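Local coordinates for protein XPF endonuclease (Aeropyrum pernix, PDB 2BGW) that probably cuts DNA as a metal-dependent, structure-specific endonuclease of nucleotide excision repair, acting on single-stranded regions, at residues Arg53-Asp58 against Ile85-Pro90; Phe59-Phe64 against Arg93-Arg98; Tyr79-Ile84 against Gly114-Asn119. All blocks are in the same frame, centred on the assembly; numbering follows the deposited sequence.

The three contacts illustrate how one nuclease sheet can carry a metal site, a helix layer and a dimer interface. Strand 81-87 is common to contacts 1 and 3, whose centres are about 14 Å apart; it pairs with strands 49-55 and 116-120, and a probable hydrogen bond, Val86 N to Met118 O at 2.7 Å, joins the two contacts. Contact 1 runs into contact 2 through helix 56-65, with Val86 CG2 3.8 Å from Phe59 CD1. From the magnesium ion, held at Asp42, Glu52 and Arg53, the nearest side-chain atoms are about 4 Å away for Lys54 (contact 1), 8 Å for Ile84 (contact 3) and 11 Å for Lys61 (contact 2).

Contact 1. Residues Arg53-Asp58 against Ile85-Pro90; sequences RKTSSD and IVEGPP. With SO4 (sulfate ion), chain G.
Arg53 and Glu87 meet across neighbouring parallel strands, their side chains crossing obliquely with guanidinium and carboxylate planes 59° apart. Arg53 NE donates to Glu87 OE1 at 3.2 Å; the oxygen lies close to the guanidinium plane, whereas NE stands above the plane of the carboxylate. NH2 of Arg53 faces Glu87 OE2 in a salt bridge. At the adjoining edge of the guanidinium, near its plane, Arg53 NH1 donates to sulfate O1 at 2.8 Å and NH2 more weakly to O3. With CG set anti to the backbone N (chi1 178°), the extended Arg53 chain leans forward along its strand, which is how a residue in register with Ile85 reaches Glu87.

The two strands are parallel neighbours in the mixed sheet of an XPF/ERCC4 nuclease, a PD-(D/E)XK fold in which 53-58 continues the ERKX3D part of the family signature and Arg53 belongs to the magnesium site with Asp42 and Glu52. Lys54 bridges the strands through its backbone: its N donates to Ile85 O at 3.0 Å and its O accepts from Glu87 N at 2.7 Å. Two residues on, Ser56 N donates to Glu87 O from above the carbonyl plane, and Val86 CG1 packs 3.5 Å from Ser56 CA.

Further out, Thr126 OG1 is hydrogen-bonded to Glu87 OE1, a second-shell grip on the carboxylate, and Lys54 NZ is hydrogen-bonded to Gln71 OE1. Thr55 N-caps helix 56-65, its OG1 accepting from Asp58 N at 3.2 Å.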
loop_
_atom_site.group_PDB
_atom_site.type_symbol
_atom_site.label_atom_id
_atom_site.label_comp_id
_atom_site.label_asym_id
_atom_site.label_seq_id
_atom_site.Cartn_x
_atom_site.Cartn_y
_atom_site.Cartn_z
ATOM N N ARG A 53 5.534 -2.582 7.095
ATOM C CA ARG A 53 6.968 -2.562 7.413
ATOM C C ARG A 53 7.469 -3.973 7.508
ATOM O O ARG A 53 6.867 -4.793 8.184
ATOM C CB ARG A 53 7.241 -1.872 8.742
ATOM C CG ARG A 53 8.691 -1.865 9.120
ATOM C CD ARG A 53 8.855 -1.583 10.597
ATOM N NE ARG A 53 10.225 -1.775 11.072
ATOM C CZ ARG A 53 10.587 -2.671 11.991
ATOM N NH1 ARG A 53 9.683 -3.461 12.548
ATOM N NH2 ARG A 53 11.854 -2.769 12.372
ATOM N N LYS A 54 8.587 -4.243 6.844
ATOM C CA LYS A 54 9.179 -5.575 6.831
ATOM C C LYS A 54 10.695 -5.499 6.832
ATOM O O LYS A 54 11.281 -4.752 6.041
ATOM C CB LYS A 54 8.701 -6.300 5.585
ATOM C CG LYS A 54 8.010 -7.563 5.897
ATOM C CD LYS A 54 6.740 -7.674 5.142
ATOM C CE LYS A 54 5.785 -8.485 5.970
ATOM N NZ LYS A 54 4.793 -9.036 5.059
ATOM N N THR A 55 11.320 -6.249 7.736
ATOM C CA THR A 55 12.784 -6.431 7.728
ATOM C C THR A 55 13.154 -7.207 6.467
ATOM O O THR A 55 12.365 -8.051 5.987
ATOM C CB THR A 55 13.257 -7.288 8.891
ATOM O OG1 THR A 55 12.462 -8.470 8.927
ATOM C CG2 THR A 55 13.165 -6.563 10.232
ATOM N N SER A 56 14.332 -6.954 5.909
ATOM C CA SER A 56 14.617 -7.585 4.634
ATOM C C SER A 56 14.363 -9.084 4.728
ATOM O O SER A 56 13.808 -9.682 3.789
ATOM C CB SER A 56 16.022 -7.296 4.138
ATOM O OG SER A 56 16.929 -7.265 5.216
ATOM N N SER A 57 14.719 -9.686 5.867
ATOM C CA SER A 57 14.524 -11.127 5.991
ATOM C C SER A 57 13.049 -11.591 6.109
ATOM O O SER A 57 12.679 -12.607 5.501
ATOM C CB SER A 57 15.485 -11.791 6.988
ATOM O OG SER A 57 15.519 -11.111 8.207
ATOM N N ASP A 58 12.208 -10.866 6.844
ATOM C CA ASP A 58 10.772 -11.159 6.785
ATOM C C ASP A 58 10.212 -10.945 5.391
ATOM O O ASP A 58 9.322 -11.674 4.952
ATOM C CB ASP A 58 10.001 -10.319 7.771
ATOM C CG ASP A 58 10.291 -10.710 9.158
ATOM O OD1 ASP A 58 10.797 -11.829 9.327
ATOM O OD2 ASP A 58 10.039 -9.922 10.081
ATOM N N ILE A 85 7.863 -1.129 3.027
ATOM C CA ILE A 85 9.173 -0.625 3.352
ATOM C C ILE A 85 10.017 -1.783 3.768
ATOM O O ILE A 85 9.713 -2.452 4.756
ATOM C CB ILE A 85 9.145 0.408 4.505
ATOM C CG1 ILE A 85 8.570 1.744 4.010
ATOM C CG2 ILE A 85 10.548 0.572 5.104
ATOM C CD1 ILE A 85 8.177 2.665 5.122
ATOM N N VAL A 86 11.083 -2.021 3.018
ATOM C CA VAL A 86 11.978 -3.115 3.356
ATOM C C VAL A 86 13.204 -2.607 4.113
ATOM O O VAL A 86 14.014 -1.811 3.609
ATOM C CB VAL A 86 12.347 -3.934 2.138
ATOM C CG1 VAL A 86 13.204 -5.095 2.556
ATOM C CG2 VAL A 86 11.078 -4.434 1.423
ATOM N N GLU A 87 13.298 -3.068 5.349
ATOM C CA GLU A 87 14.297 -2.598 6.284
ATOM C C GLU A 87 15.495 -3.558 6.367
ATOM O O GLU A 87 15.354 -4.713 6.834
ATOM C CB GLU A 87 13.632 -2.458 7.649
ATOM C CG GLU A 87 14.514 -2.030 8.797
ATOM C CD GLU A 87 13.672 -1.636 9.988
ATOM O OE1 GLU A 87 12.918 -0.636 9.859
ATOM O OE2 GLU A 87 13.743 -2.327 11.042
ATOM N N GLY A 88 16.663 -3.074 5.939
ATOM C CA GLY A 88 17.854 -3.903 5.881
ATOM C C GLY A 88 18.154 -4.275 4.441
ATOM O O GLY A 88 17.379 -3.961 3.542
ATOM N N PRO A 89 19.290 -4.946 4.206
ATOM C CA PRO A 89 19.733 -5.253 2.860
ATOM C C PRO A 89 18.720 -6.066 2.105
ATOM O O PRO A 89 18.175 -7.028 2.627
ATOM C CB PRO A 89 20.995 -6.072 3.091
ATOM C CG PRO A 89 21.481 -5.570 4.388
ATOM C CD PRO A 89 20.244 -5.458 5.199
ATOM N N PRO A 90 18.463 -5.667 0.868
ATOM C CA PRO A 90 17.461 -6.293 0.052
ATOM C C PRO A 90 17.574 -7.791 0.085
ATOM O O PRO A 90 16.568 -8.452 0.183
ATOM C CB PRO A 90 17.785 -5.766 -1.326
ATOM C CG PRO A 90 18.296 -4.388 -1.053
ATOM C CD PRO A 90 19.126 -4.550 0.172
HETATM S S SO4 G . 10.875 -5.740 14.997
HETATM O O1 SO4 G . 9.753 -4.803 14.993
HETATM O O2 SO4 G . 10.740 -6.601 13.814
HETATM O O3 SO4 G . 12.154 -5.012 14.925
HETATM O O4 SO4 G . 10.807 -6.467 16.271
#

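Contact 2. Residues Phe59-Phe64 against Arg93-Arg98; sequences FAKSLF and RRYRGR
The Tyr95 ring takes the methyl of Ala60 over the centre of one face: CB stands 3.6 Å from the ring centroid and 6° off the normal, a clear CH-pi contact. In the ERCC4 nuclease fold this is the loop leading from strand 81-87 to helix 99-112, laid against helix 56-65, with Arg98 at the N-cap of helix 99-112. With CG beside the backbone N and anti to the carbonyl carbon (chi1 -79°), Tyr95 turns its ring over Ala60. On the side of the ring plane away from Ala60 lies the guanidinium of Arg98, one of whose own faces receives Tyr95 CE2. Phe64 comes to the rim instead. Its ring plane is nearly parallel to that of Tyr95 (11°), but neither covers the other: Phe64 CE1 meets Tyr95 CE2 at 3.5 Å, and Leu63 CG sits over a face of Phe64. Were Tyr95 replaced by an alanine, the Ala60 methyl would probably lose its aromatic cover and the Phe64 rim its neighbour, opening a gap between loop and helix. No hydrogen bond crosses the contact. Tyr95 OH lies beside the helix backbone, 3.7 Å from Lys61 CA.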
loop_
_atom_site.group_PDB
_atom_site.type_symbol
_atom_site.label_atom_id
_atom_site.label_comp_id
_atom_site.label_asym_id
_atom_site.label_seq_id
_atom_site.Cartn_x
_atom_site.Cartn_y
_atom_site.Cartn_z
ATOM N N PHE A 59 10.740 -9.965 4.672
ATOM C CA PHE A 59 10.332 -9.868 3.292
ATOM C C PHE A 59 10.565 -11.193 2.607
ATOM O O PHE A 59 9.639 -11.750 2.003
ATOM C CB PHE A 59 11.058 -8.785 2.539
ATOM C CG PHE A 59 10.550 -8.607 1.157
ATOM C CD1 PHE A 59 9.416 -7.852 0.916
ATOM C CD2 PHE A 59 11.189 -9.212 0.087
ATOM C CE1 PHE A 59 8.935 -7.684 -0.374
ATOM C CE2 PHE A 59 10.714 -9.052 -1.209
ATOM C CZ PHE A 59 9.584 -8.285 -1.437
ATOM N N ALA A 60 11.798 -11.699 2.723
ATOM C CA ALA A 60 12.197 -12.966 2.110
ATOM C C ALA A 60 11.328 -14.103 2.622
ATOM O O ALA A 60 10.642 -14.766 1.831
ATOM C CB ALA A 60 13.646 -13.242 2.377
ATOM N N LYS A 61 11.325 -14.284 3.943
ATOM C CA LYS A 61 10.575 -15.356 4.586
ATOM C C LYS A 61 9.157 -15.460 4.008
ATOM O O LYS A 61 8.770 -16.478 3.415
ATOM C CB LYS A 61 10.571 -15.176 6.099
ATOM C CG LYS A 61 10.102 -16.398 6.845
ATOM C CD LYS A 61 9.801 -16.156 8.367
ATOM C CE LYS A 61 8.741 -17.223 8.875
ATOM N NZ LYS A 61 8.495 -17.314 10.359
ATOM N N SER A 62 8.404 -14.380 4.096
ATOM C CA SER A 62 7.029 -14.417 3.621
ATOM C C SER A 62 6.889 -14.592 2.102
ATOM O O SER A 62 5.851 -15.060 1.651
ATOM C CB SER A 62 6.295 -13.170 4.060
ATOM O OG SER A 62 6.573 -12.162 3.116
ATOM N N LEU A 63 7.897 -14.217 1.310
ATOM C CA LEU A 63 7.837 -14.523 -0.119
ATOM C C LEU A 63 7.700 -16.023 -0.268
ATOM O O LEU A 63 6.869 -16.491 -1.028
ATOM C CB LEU A 63 9.059 -14.032 -0.899
ATOM C CG LEU A 63 9.234 -14.447 -2.385
ATOM C CD1 LEU A 63 7.992 -14.227 -3.258
ATOM C CD2 LEU A 63 10.466 -13.812 -3.062
ATOM N N PHE A 64 8.482 -16.790 0.485
ATOM C CA PHE A 64 8.470 -18.233 0.310
ATOM C C PHE A 64 7.376 -18.930 1.111
ATOM O O PHE A 64 7.018 -20.045 0.775
ATOM C CB PHE A 64 9.847 -18.829 0.587
ATOM C CG PHE A 64 10.943 -18.198 -0.226
ATOM C CD1 PHE A 64 11.976 -17.492 0.399
ATOM C CD2 PHE A 64 10.926 -18.274 -1.623
ATOM C CE1 PHE A 64 12.986 -16.899 -0.347
ATOM C CE2 PHE A 64 11.927 -17.672 -2.385
ATOM C CZ PHE A 64 12.963 -16.988 -1.743
ATOM N N ARG A 93 22.175 -12.262 3.938
ATOM C CA ARG A 93 23.132 -13.375 3.749
ATOM C C ARG A 93 22.396 -14.722 3.549
ATOM O O ARG A 93 22.434 -15.314 2.464
ATOM C CB ARG A 93 24.166 -13.447 4.905
ATOM N N ARG A 94 21.684 -15.162 4.578
ATOM C CA ARG A 94 20.949 -16.425 4.538
ATOM C C ARG A 94 20.137 -16.746 3.241
ATOM O O ARG A 94 19.549 -17.832 3.127
ATOM C CB ARG A 94 20.066 -16.508 5.793
ATOM C CG ARG A 94 18.761 -17.196 5.547
ATOM C CD ARG A 94 17.941 -17.423 6.781
ATOM N NE ARG A 94 16.913 -18.397 6.426
ATOM C CZ ARG A 94 16.212 -19.127 7.288
ATOM N NH1 ARG A 94 16.418 -18.985 8.597
ATOM N NH2 ARG A 94 15.291 -19.991 6.833
ATOM N N TYR A 95 20.113 -15.819 2.275
ATOM C CA TYR A 95 19.214 -15.918 1.103
ATOM C C TYR A 95 19.865 -15.696 -0.246
ATOM O O TYR A 95 19.166 -15.623 -1.267
ATOM C CB TYR A 95 18.031 -14.964 1.231
ATOM C CG TYR A 95 16.957 -15.464 2.132
ATOM C CD1 TYR A 95 16.929 -15.106 3.480
ATOM C CD2 TYR A 95 15.966 -16.304 1.650
ATOM C CE1 TYR A 95 15.932 -15.573 4.335
ATOM C CE2 TYR A 95 14.967 -16.786 2.491
ATOM C CZ TYR A 95 14.962 -16.418 3.829
ATOM O OH TYR A 95 13.969 -16.904 4.650
ATOM N N ARG A 96 21.195 -15.595 -0.253
ATOM C CA ARG A 96 21.980 -15.501 -1.486
ATOM C C ARG A 96 21.584 -16.556 -2.499
ATOM O O ARG A 96 21.084 -17.643 -2.129
ATOM C CB ARG A 96 23.448 -15.706 -1.173
ATOM C CG ARG A 96 24.191 -14.444 -0.878
ATOM C CD ARG A 96 24.562 -14.364 0.584
ATOM N NE ARG A 96 25.097 -13.044 0.918
ATOM C CZ ARG A 96 26.010 -12.816 1.863
ATOM N NH1 ARG A 96 26.513 -13.832 2.575
ATOM N NH2 ARG A 96 26.430 -11.575 2.086
ATOM N N GLY A 97 21.819 -16.263 -3.775
ATOM C CA GLY A 97 21.593 -17.281 -4.801
ATOM C C GLY A 97 20.111 -17.417 -5.084
ATOM O O GLY A 97 19.717 -17.502 -6.247
ATOM N N ARG A 98 19.287 -17.409 -4.027
ATOM C CA ARG A 98 17.836 -17.193 -4.167
ATOM C C ARG A 98 17.456 -15.758 -4.600
ATOM O O ARG A 98 16.294 -15.422 -4.614
ATOM C CB ARG A 98 17.096 -17.546 -2.868
ATOM C CG ARG A 98 16.870 -19.037 -2.605
ATOM C CD ARG A 98 17.146 -19.353 -1.124
ATOM N NE ARG A 98 15.964 -19.796 -0.376
ATOM C CZ ARG A 98 15.915 -19.939 0.959
ATOM N NH1 ARG A 98 16.985 -19.646 1.711
ATOM N NH2 ARG A 98 14.797 -20.366 1.560
#

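Contact 3. Residues Tyr79-Ile84 against Gly114-Asn119; sequences YETVFI and GIRLMN. With SO4 (sulfate ion), chain K; nucleotides of chain D.
Phe83 and Arg116 both set CG beside the backbone N and anti to the carbonyl carbon (chi1 -75° and -70°), which sends the ring and the extended arginine chain the same way, side by side on one face of the sheet. Their strands, 81-87 and 116-120, are the two parallel partners of a beta-alpha-beta crossover through helix 99-112. Phe83 CD2 lies 3.5 Å from Arg116 CB, and CE2 follows the arginine out to CD. Met118 comes to the same ring obliquely in a Met-aromatic contact, its SD 5.5 Å from the Phe83 centroid. The other face is aliphatic: Ile84 CD1 touches Ile115 CG2 at 3.5 Å, and Ile84 CB rests against Leu117 CD2. Between the faces runs the parallel ladder, in which Arg116 N donates to Val82 O, Arg116 O accepts from Ile84 N at 2.7 Å, and Met118 N donates to Ile84 O. Strand 116-120 is outermost in this chain's sheet and borders the second subunit: Arg116 NH2 is hydrogen-bonded to Gly114 O, and NH1 to Gln110 OE1, of that subunit. A sulfate, also bound by Arg116 of the second subunit, accepts from Arg116 NH2 through O3 at 3.2 Å.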
loop_
_atom_site.group_PDB
_atom_site.type_symbol
_atom_site.label_atom_id
_atom_site.label_comp_id
_atom_site.label_asym_id
_atom_site.label_seq_id
_atom_site.Cartn_x
_atom_site.Cartn_y
_atom_site.Cartn_z
ATOM N N TYR A 79 -6.301 0.127 -0.258
ATOM C CA TYR A 79 -5.771 1.464 -0.157
ATOM C C TYR A 79 -5.308 1.898 -1.470
ATOM O O TYR A 79 -4.908 1.099 -2.305
ATOM C CB TYR A 79 -4.639 1.523 0.824
ATOM C CG TYR A 79 -5.135 1.302 2.206
ATOM C CD1 TYR A 79 -5.348 0.021 2.681
ATOM C CD2 TYR A 79 -5.439 2.371 3.036
ATOM C CE1 TYR A 79 -5.822 -0.189 3.953
ATOM C CE2 TYR A 79 -5.921 2.168 4.322
ATOM C CZ TYR A 79 -6.107 0.886 4.768
ATOM O OH TYR A 79 -6.573 0.644 6.028
ATOM N N GLU A 80 -5.365 3.188 -1.696
ATOM C CA GLU A 80 -5.093 3.642 -3.044
ATOM C C GLU A 80 -3.575 3.649 -3.343
ATOM O O GLU A 80 -3.152 3.610 -4.494
ATOM C CB GLU A 80 -5.829 4.961 -3.277
ATOM C CG GLU A 80 -5.034 6.215 -3.100
ATOM C CD GLU A 80 -4.947 6.975 -4.425
ATOM O OE1 GLU A 80 -4.837 6.285 -5.486
ATOM O OE2 GLU A 80 -5.004 8.241 -4.405
ATOM N N THR A 81 -2.783 3.650 -2.274
ATOM C CA THR A 81 -1.348 3.757 -2.346
ATOM C C THR A 81 -0.781 2.861 -1.265
ATOM O O THR A 81 -1.062 3.030 -0.082
ATOM C CB THR A 81 -0.905 5.229 -2.146
ATOM O OG1 THR A 81 -1.341 6.009 -3.263
ATOM C CG2 THR A 81 0.586 5.361 -2.067
ATOM N N VAL A 82 0.024 1.896 -1.674
ATOM C CA VAL A 82 0.598 0.937 -0.735
ATOM C C VAL A 82 2.109 1.038 -0.753
ATOM O O VAL A 82 2.724 0.867 -1.787
ATOM C CB VAL A 82 0.197 -0.536 -1.103
ATOM C CG1 VAL A 82 0.684 -1.484 -0.058
ATOM C CG2 VAL A 82 -1.295 -0.679 -1.229
ATOM N N PHE A 83 2.708 1.296 0.394
ATOM C CA PHE A 83 4.161 1.281 0.492
ATOM C C PHE A 83 4.524 0.100 1.292
ATOM O O PHE A 83 4.011 -0.058 2.404
ATOM C CB PHE A 83 4.715 2.526 1.190
ATOM C CG PHE A 83 4.693 3.753 0.328
ATOM C CD1 PHE A 83 3.749 4.734 0.525
ATOM C CD2 PHE A 83 5.620 3.910 -0.710
ATOM C CE1 PHE A 83 3.742 5.856 -0.279
ATOM C CE2 PHE A 83 5.606 5.036 -1.536
ATOM C CZ PHE A 83 4.665 6.003 -1.318
ATOM N N ILE A 84 5.384 -0.751 0.732
ATOM C CA ILE A 84 6.087 -1.741 1.558
ATOM C C ILE A 84 7.482 -1.246 1.768
ATOM O O ILE A 84 8.186 -0.932 0.811
ATOM C CB ILE A 84 6.153 -3.110 0.930
ATOM C CG1 ILE A 84 4.760 -3.745 0.937
ATOM C CG2 ILE A 84 7.132 -3.953 1.714
ATOM C CD1 ILE A 84 4.552 -4.799 -0.093
ATOM N N GLY A 114 0.615 -2.527 -8.454
ATOM C CA GLY A 114 1.076 -1.169 -8.206
ATOM C C GLY A 114 1.658 -0.830 -6.834
ATOM O O GLY A 114 1.752 0.347 -6.493
ATOM N N ILE A 115 2.049 -1.825 -6.032
ATOM C CA ILE A 115 2.601 -1.539 -4.711
ATOM C C ILE A 115 3.885 -0.784 -4.913
ATOM O O ILE A 115 4.479 -0.859 -5.988
ATOM C CB ILE A 115 2.823 -2.804 -3.888
ATOM C CG1 ILE A 115 1.523 -3.240 -3.241
ATOM C CG2 ILE A 115 3.795 -2.582 -2.750
ATOM C CD1 ILE A 115 0.936 -4.480 -3.870
ATOM N N ARG A 116 4.277 -0.016 -3.898
ATOM C CA ARG A 116 5.484 0.833 -3.937
ATOM C C ARG A 116 6.475 0.393 -2.877
ATOM O O ARG A 116 6.093 0.128 -1.724
ATOM C CB ARG A 116 5.117 2.313 -3.773
ATOM C CG ARG A 116 4.400 2.842 -4.975
ATOM C CD ARG A 116 3.839 4.205 -4.779
ATOM N NE ARG A 116 3.319 4.731 -6.037
ATOM C CZ ARG A 116 4.076 5.339 -6.945
ATOM N NH1 ARG A 116 5.373 5.483 -6.724
ATOM N NH2 ARG A 116 3.556 5.789 -8.079
ATOM N N LEU A 117 7.740 0.276 -3.280
ATOM C CA LEU A 117 8.781 -0.244 -2.383
ATOM C C LEU A 117 9.708 0.857 -1.994
ATOM O O LEU A 117 10.033 1.698 -2.828
ATOM C CB LEU A 117 9.593 -1.340 -3.044
ATOM C CG LEU A 117 8.836 -2.614 -3.394
ATOM C CD1 LEU A 117 9.675 -3.457 -4.330
ATOM C CD2 LEU A 117 8.422 -3.426 -2.159
ATOM N N MET A 118 10.096 0.878 -0.724
ATOM C CA MET A 118 11.197 1.706 -0.263
ATOM C C MET A 118 12.137 0.760 0.446
ATOM O O MET A 118 11.679 -0.110 1.199
ATOM C CB MET A 118 10.736 2.754 0.752
ATOM C CG MET A 118 9.641 3.681 0.302
ATOM S SD MET A 118 10.125 5.286 -0.379
ATOM C CE MET A 118 11.665 5.594 0.466
ATOM N N ASN A 119 13.437 0.917 0.234
ATOM C CA ASN A 119 14.390 0.168 1.041
ATOM C C ASN A 119 15.014 1.053 2.123
ATOM O O ASN A 119 15.599 2.073 1.807
ATOM C CB ASN A 119 15.475 -0.495 0.160
ATOM C CG ASN A 119 16.449 -1.371 0.983
ATOM O OD1 ASN A 119 17.674 -1.199 0.941
ATOM N ND2 ASN A 119 15.889 -2.289 1.766
HETATM S S SO4 K . 0.449 4.434 -10.167
HETATM O O1 SO4 K . 0.863 3.110 -10.647
HETATM O O2 SO4 K . -0.995 4.520 -10.377
HETATM O O3 SO4 K . 0.698 4.544 -8.710
HETATM O O4 SO4 K . 1.114 5.493 -10.952
ATOM O "O5'" DT D 1 3.368 1.178 -11.925
ATOM C "C5'" DT D 1 2.177 1.183 -12.683
ATOM C "C4'" DT D 1 1.628 -0.217 -12.695
ATOM O "O4'" DT D 1 0.979 -0.560 -11.450
ATOM C "C3'" DT D 1 0.547 -0.255 -13.730
ATOM O "O3'" DT D 1 0.882 -1.183 -14.688
ATOM C "C2'" DT D 1 -0.753 -0.624 -13.020
ATOM C "C1'" DT D 1 -0.239 -1.212 -11.733
ATOM N N1 DT D 1 -1.194 -0.979 -10.657
ATOM C C2 DT D 1 -2.073 -1.996 -10.295
ATOM O O2 DT D 1 -2.118 -3.092 -10.813
ATOM N N3 DT D 1 -2.923 -1.692 -9.266
ATOM C C4 DT D 1 -2.973 -0.479 -8.598
ATOM O O4 DT D 1 -3.778 -0.311 -7.696
ATOM C C5 DT D 1 -2.038 0.551 -9.026
ATOM C C7 DT D 1 -2.076 1.933 -8.439
ATOM C C6 DT D 1 -1.200 0.252 -10.029
#